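Local coordinates for putative glucosidase lplD, ALPHA-GALACTURONIDASE (Bacillus subtilis, PDB 3FEF), which hydrolyses alpha-1,4-linked di-galacturonate, its probable natural substrate, releasing alpha-D-galacturonate with the help of NAD(+) and a manganese ion, at residues 71-76 with 130-135; 164-169 with 329-334. All blocks are in the same frame, centred on the assembly; numbering follows the deposited sequence.

Contact 1: 71-76 with 130-135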
loop_
_atom_site.group_PDB
_atom_site.type_symbol
_atom_site.label_atom_id
_atom_site.label_comp_id
_atom_site.label_asym_id
_atom_site.label_seq_id
_atom_site.Cartn_x
_atom_site.Cartn_y
_atom_site.Cartn_z
ATOM N N LYS A 71 9.499 -38.224 12.333
ATOM C CA LYS A 71 10.773 -38.866 12.058
ATOM C C LYS A 71 11.370 -38.379 10.733
ATOM O O LYS A 71 12.564 -38.156 10.637
ATOM C CB LYS A 71 10.595 -40.377 12.042
ATOM C CG LYS A 71 11.532 -41.130 12.993
ATOM C CD LYS A 71 10.860 -42.405 13.528
ATOM C CE LYS A 71 9.934 -43.018 12.476
ATOM N NZ LYS A 71 9.026 -44.073 13.034
ATOM N N ALA A 72 10.531 -38.213 9.718
ATOM C CA ALA A 72 10.981 -37.644 8.451
ATOM C C ALA A 72 11.583 -36.253 8.655
ATOM O O ALA A 72 12.651 -35.957 8.131
ATOM C CB ALA A 72 9.839 -37.582 7.454
ATOM N N LEU A 73 10.915 -35.431 9.458
ATOM C CA LEU A 73 11.244 -34.012 9.555
ATOM C C LEU A 73 12.439 -33.710 10.466
ATOM O O LEU A 73 13.190 -32.769 10.225
ATOM C CB LEU A 73 10.019 -33.205 9.995
ATOM C CG LEU A 73 8.795 -33.185 9.055
ATOM C CD1 LEU A 73 7.664 -32.423 9.691
ATOM C CD2 LEU A 73 9.101 -32.578 7.678
ATOM N N SER A 74 12.625 -34.502 11.511
ATOM C CA SER A 74 13.614 -34.142 12.503
ATOM C C SER A 74 14.978 -33.961 11.843
ATOM O O SER A 74 15.429 -34.820 11.091
ATOM C CB SER A 74 13.672 -35.184 13.627
ATOM O OG SER A 74 14.447 -36.298 13.223
ATOM N N ALA A 75 15.613 -32.826 12.119
ATOM C CA ALA A 75 16.915 -32.492 11.549
ATOM C C ALA A 75 16.918 -32.326 10.024
ATOM O O ALA A 75 17.973 -32.357 9.406
ATOM C CB ALA A 75 17.959 -33.529 11.971
ATOM N N ALA A 76 15.759 -32.172 9.403
ATOM C CA ALA A 76 15.721 -32.045 7.943
ATOM C C ALA A 76 16.215 -30.670 7.474
ATOM O O ALA A 76 15.891 -29.664 8.088
ATOM C CB ALA A 76 14.313 -32.306 7.430
ATOM N N ALA A 130 2.158 -28.175 7.661
ATOM C CA ALA A 130 2.757 -26.919 8.120
ATOM C C ALA A 130 3.027 -26.894 9.628
ATOM O O ALA A 130 4.017 -26.300 10.076
ATOM C CB ALA A 130 1.887 -25.700 7.704
ATOM N N ARG A 131 2.139 -27.511 10.414
ATOM C CA ARG A 131 2.315 -27.516 11.864
ATOM C C ARG A 131 3.462 -28.441 12.233
ATOM O O ARG A 131 4.198 -28.176 13.181
ATOM C CB ARG A 131 1.014 -27.899 12.592
ATOM C CG ARG A 131 -0.026 -26.766 12.623
ATOM C CD ARG A 131 -1.207 -27.082 13.550
ATOM N NE ARG A 131 -2.023 -28.130 12.961
ATOM C CZ ARG A 131 -3.095 -27.916 12.198
ATOM N NH1 ARG A 131 -3.503 -26.673 11.944
ATOM N NH2 ARG A 131 -3.757 -28.953 11.697
ATOM N N ALA A 132 3.640 -29.503 11.451
ATOM C CA ALA A 132 4.727 -30.462 11.694
ATOM C C ALA A 132 6.084 -29.867 11.353
ATOM O O ALA A 132 7.047 -29.990 12.113
ATOM C CB ALA A 132 4.491 -31.746 10.892
ATOM N N ILE A 133 6.164 -29.229 10.190
ATOM C CA ILE A 133 7.363 -28.487 9.817
ATOM C C ILE A 133 7.677 -27.432 10.870
ATOM O O ILE A 133 8.820 -27.289 11.294
ATOM C CB ILE A 133 7.174 -27.827 8.447
ATOM C CG1 ILE A 133 7.065 -28.908 7.379
ATOM C CG2 ILE A 133 8.312 -26.852 8.151
ATOM C CD1 ILE A 133 6.551 -28.402 6.070
ATOM N N ARG A 134 6.666 -26.687 11.299
ATOM C CA ARG A 134 6.871 -25.722 12.384
ATOM C C ARG A 134 7.429 -26.398 13.639
ATOM O O ARG A 134 8.309 -25.860 14.302
ATOM C CB ARG A 134 5.559 -25.051 12.776
ATOM C CG ARG A 134 5.742 -23.956 13.838
ATOM C CD ARG A 134 4.413 -23.360 14.228
ATOM N NE ARG A 134 3.589 -24.371 14.878
ATOM C CZ ARG A 134 2.275 -24.275 15.053
ATOM N NH1 ARG A 134 1.620 -23.217 14.603
ATOM N NH2 ARG A 134 1.615 -25.247 15.671
ATOM N N ASP A 135 6.897 -27.568 13.969
ATOM C CA ASP A 135 7.274 -28.233 15.208
ATOM C C ASP A 135 8.660 -28.866 15.087
ATOM O O ASP A 135 9.472 -28.720 15.971
ATOM C CB ASP A 135 6.235 -29.290 15.600
ATOM C CG ASP A 135 4.877 -28.685 15.964
ATOM O OD1 ASP A 135 4.821 -27.498 16.343
ATOM O OD2 ASP A 135 3.854 -29.403 15.870
#

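Contact 2: 164-169 with 329-334. With MG (magnesium ion), chain G.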
loop_
_atom_site.group_PDB
_atom_site.type_symbol
_atom_site.label_atom_id
_atom_site.label_comp_id
_atom_site.label_asym_id
_atom_site.label_seq_id
_atom_site.Cartn_x
_atom_site.Cartn_y
_atom_site.Cartn_z
ATOM N N LYS A 164 9.607 -21.299 5.461
ATOM C CA LYS A 164 10.399 -21.016 4.274
ATOM C C LYS A 164 10.020 -21.969 3.153
ATOM O O LYS A 164 10.626 -23.025 3.002
ATOM C CB LYS A 164 11.874 -21.147 4.603
ATOM C CG LYS A 164 12.340 -20.064 5.539
ATOM C CD LYS A 164 13.402 -20.604 6.511
ATOM C CE LYS A 164 14.788 -20.438 5.960
ATOM N NZ LYS A 164 15.666 -21.390 6.654
ATOM N N ALA A 165 9.015 -21.588 2.370
ATOM C CA ALA A 165 8.449 -22.475 1.371
ATOM C C ALA A 165 8.321 -21.874 -0.022
ATOM O O ALA A 165 7.900 -20.717 -0.195
ATOM C CB ALA A 165 7.060 -22.980 1.833
ATOM N N ILE A 166 8.628 -22.700 -1.017
ATOM C CA ILE A 166 8.300 -22.359 -2.394
ATOM C C ILE A 166 7.517 -23.493 -3.034
ATOM O O ILE A 166 7.587 -24.636 -2.591
ATOM C CB ILE A 166 9.542 -22.114 -3.206
ATOM C CG1 ILE A 166 10.305 -23.429 -3.412
ATOM C CG2 ILE A 166 10.450 -21.104 -2.480
ATOM C CD1 ILE A 166 11.667 -23.225 -4.071
ATOM N N GLY A 167 6.761 -23.159 -4.069
ATOM C CA GLY A 167 6.138 -24.148 -4.916
ATOM C C GLY A 167 6.864 -24.187 -6.253
ATOM O O GLY A 167 7.233 -23.124 -6.803
ATOM N N CYS A 168 7.061 -25.408 -6.774
ATOM C CA CYS A 168 7.735 -25.629 -8.059
ATOM C C CYS A 168 6.874 -26.336 -9.088
ATOM O O CYS A 168 6.158 -27.283 -8.782
ATOM C CB CYS A 168 9.015 -26.454 -7.879
ATOM S SG CYS A 168 10.327 -25.473 -7.212
ATOM N N CYS A 169 7.017 -25.903 -10.327
ATOM C CA CYS A 169 6.225 -26.401 -11.434
ATOM C C CYS A 169 7.113 -26.382 -12.667
ATOM O O CYS A 169 8.023 -25.557 -12.764
ATOM C CB CYS A 169 5.018 -25.497 -11.658
ATOM S SG CYS A 169 4.013 -25.993 -13.069
ATOM N N VAL A 329 16.678 -30.325 -7.587
ATOM C CA VAL A 329 18.021 -30.537 -7.052
ATOM C C VAL A 329 18.977 -29.360 -7.253
ATOM O O VAL A 329 19.813 -29.071 -6.390
ATOM C CB VAL A 329 18.611 -31.806 -7.635
ATOM C CG1 VAL A 329 20.091 -31.937 -7.257
ATOM C CG2 VAL A 329 17.792 -33.004 -7.142
ATOM N N ASN A 330 18.878 -28.702 -8.404
ATOM C CA ASN A 330 19.605 -27.473 -8.636
ATOM C C ASN A 330 19.220 -26.418 -7.597
ATOM O O ASN A 330 20.071 -25.687 -7.095
ATOM C CB ASN A 330 19.310 -26.935 -10.034
ATOM C CG ASN A 330 19.988 -27.750 -11.127
ATOM O OD1 ASN A 330 20.918 -28.514 -10.861
ATOM N ND2 ASN A 330 19.531 -27.584 -12.367
ATOM N N ILE A 331 17.931 -26.363 -7.269
ATOM C CA ILE A 331 17.426 -25.394 -6.326
ATOM C C ILE A 331 17.929 -25.734 -4.941
ATOM O O ILE A 331 18.316 -24.847 -4.181
ATOM C CB ILE A 331 15.877 -25.340 -6.313
ATOM C CG1 ILE A 331 15.340 -24.738 -7.618
ATOM C CG2 ILE A 331 15.384 -24.512 -5.127
ATOM C CD1 ILE A 331 13.811 -24.670 -7.653
ATOM N N ILE A 332 17.944 -27.018 -4.610
ATOM C CA ILE A 332 18.471 -27.432 -3.312
ATOM C C ILE A 332 19.961 -27.062 -3.207
ATOM O O ILE A 332 20.411 -26.484 -2.211
ATOM C CB ILE A 332 18.287 -28.947 -3.097
ATOM C CG1 ILE A 332 16.802 -29.281 -2.967
ATOM C CG2 ILE A 332 19.093 -29.432 -1.885
ATOM C CD1 ILE A 332 16.484 -30.801 -3.084
ATOM N N ALA A 333 20.735 -27.384 -4.238
ATOM C CA ALA A 333 22.154 -26.997 -4.238
ATOM C C ALA A 333 22.325 -25.482 -4.026
ATOM O O ALA A 333 23.199 -25.044 -3.284
ATOM C CB ALA A 333 22.842 -27.435 -5.525
ATOM N N ALA A 334 21.489 -24.682 -4.684
ATOM C CA ALA A 334 21.619 -23.231 -4.561
ATOM C C ALA A 334 21.280 -22.830 -3.122
ATOM O O ALA A 334 21.908 -21.950 -2.539
ATOM C CB ALA A 334 20.701 -22.529 -5.543
HETATM MG MG MG G . 2.338 -27.940 -12.902
HETATM O O HOH W 1 2.585 -29.308 -14.784
HETATM O O HOH W 2 4.353 -29.132 -12.516
HETATM O O HOH W 3 1.931 -27.340 -10.677
#

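Contact 1: 71-76 with 130-135
L73 drives its isobutyl group from the end of helix 69-73 against the flank of helix 112-136, where A132 and I133 receive it. Its CG lies beside the backbone N and anti to the carbonyl carbon (chi1 -63°), and an extended second torsion (176°) carries CD1 out to the neighbouring helix. The branch lands on the backbone rather than on a long side chain: L73 CD1 sits 3.4 Å from A132 C and 3.6 Å from I133 N, at the peptide link between the two residues. The methyl of A132 comes alongside the same branch, A132 CB being 3.5 Å from L73 CD1, a tight fit for two carbons. The other branch serves I133 more loosely, with L73 CD2 4.2 Å from I133 CG1. A132 has only a methyl here, consistent with the close approach of the leucine to the helix backbone, and the three residues are buried without any hydrogen bond between the segments. L73 is also the first residue of a type II beta turn, closed by A76 N to L73 O at 2.8 Å, and A76 packs on strand 6-11. L73 also touches A9 of that strand. This is helix-on-helix packing beside the parallel sheet of a Rossmann-type NAD-binding domain.

Contact 2: 164-169 with 329-334
I331 of helix 328-335 packs against I166 and C168, where strand 164-167 is one of the two outermost strands of the Rossmann-type parallel sheet, and so joins the two family regions of this glycosyl hydrolase family 4 enzyme. The apolar contacts are divided between the two branches of I331. I331 CD1 reaches C168 SG at 3.6 Å, while I331 CG2 meets I166 CD1 at 4.1 Å, the two isoleucines approaching tip to tip. I166 holds CG1 between its backbone N and carbonyl carbon (chi1 69°), which puts its CD1 within reach of the helix. All three residues are buried, and no hydrogen bond crosses between the segments; I166 also touches M347 and I331 touches L341 and T343, so strand 341-348 shares this apolar patch.

Backbone hydrogen bonds tie the strand side into the sheet: I166 pairs with V142 and N144, and C168 with N144, while G167 bonds to N346 of strand 341-348.

Metal coordination begins one residue beyond C168. With SG anti to its backbone N (chi1 177°), C169 presents the sulfur to the ion. Activity was shown with manganese, but here the site holds magnesium, bound by H206, by three waters and by C169 SG, which lies 2.6 Å from the ion.

Overall arrangement
Both contacts are buried and neither has a hydrogen bond across it, yet they serve different parts of the fold. Contact 1 lies farther out, its centre about 23 Å from the centre of the chain, and stays inside the nucleotide-binding region, joining two of its helices. Contact 2 is deeper, about 12 Å from that centre, and sets one outermost strand of the sheet, 164-167, against a helix of the C-terminal region. The centres of contacts 1 and 2 are about 17 Å apart. Contact 1 lies against the sheet, through L73 on A9 of strand 6-11, while contact 2 includes one of its strands. Chemically, contact 1 sets a leucine methyl on a helix backbone and its small side chains, whereas contact 2 brings in a cysteine sulfur and runs directly into the metal site.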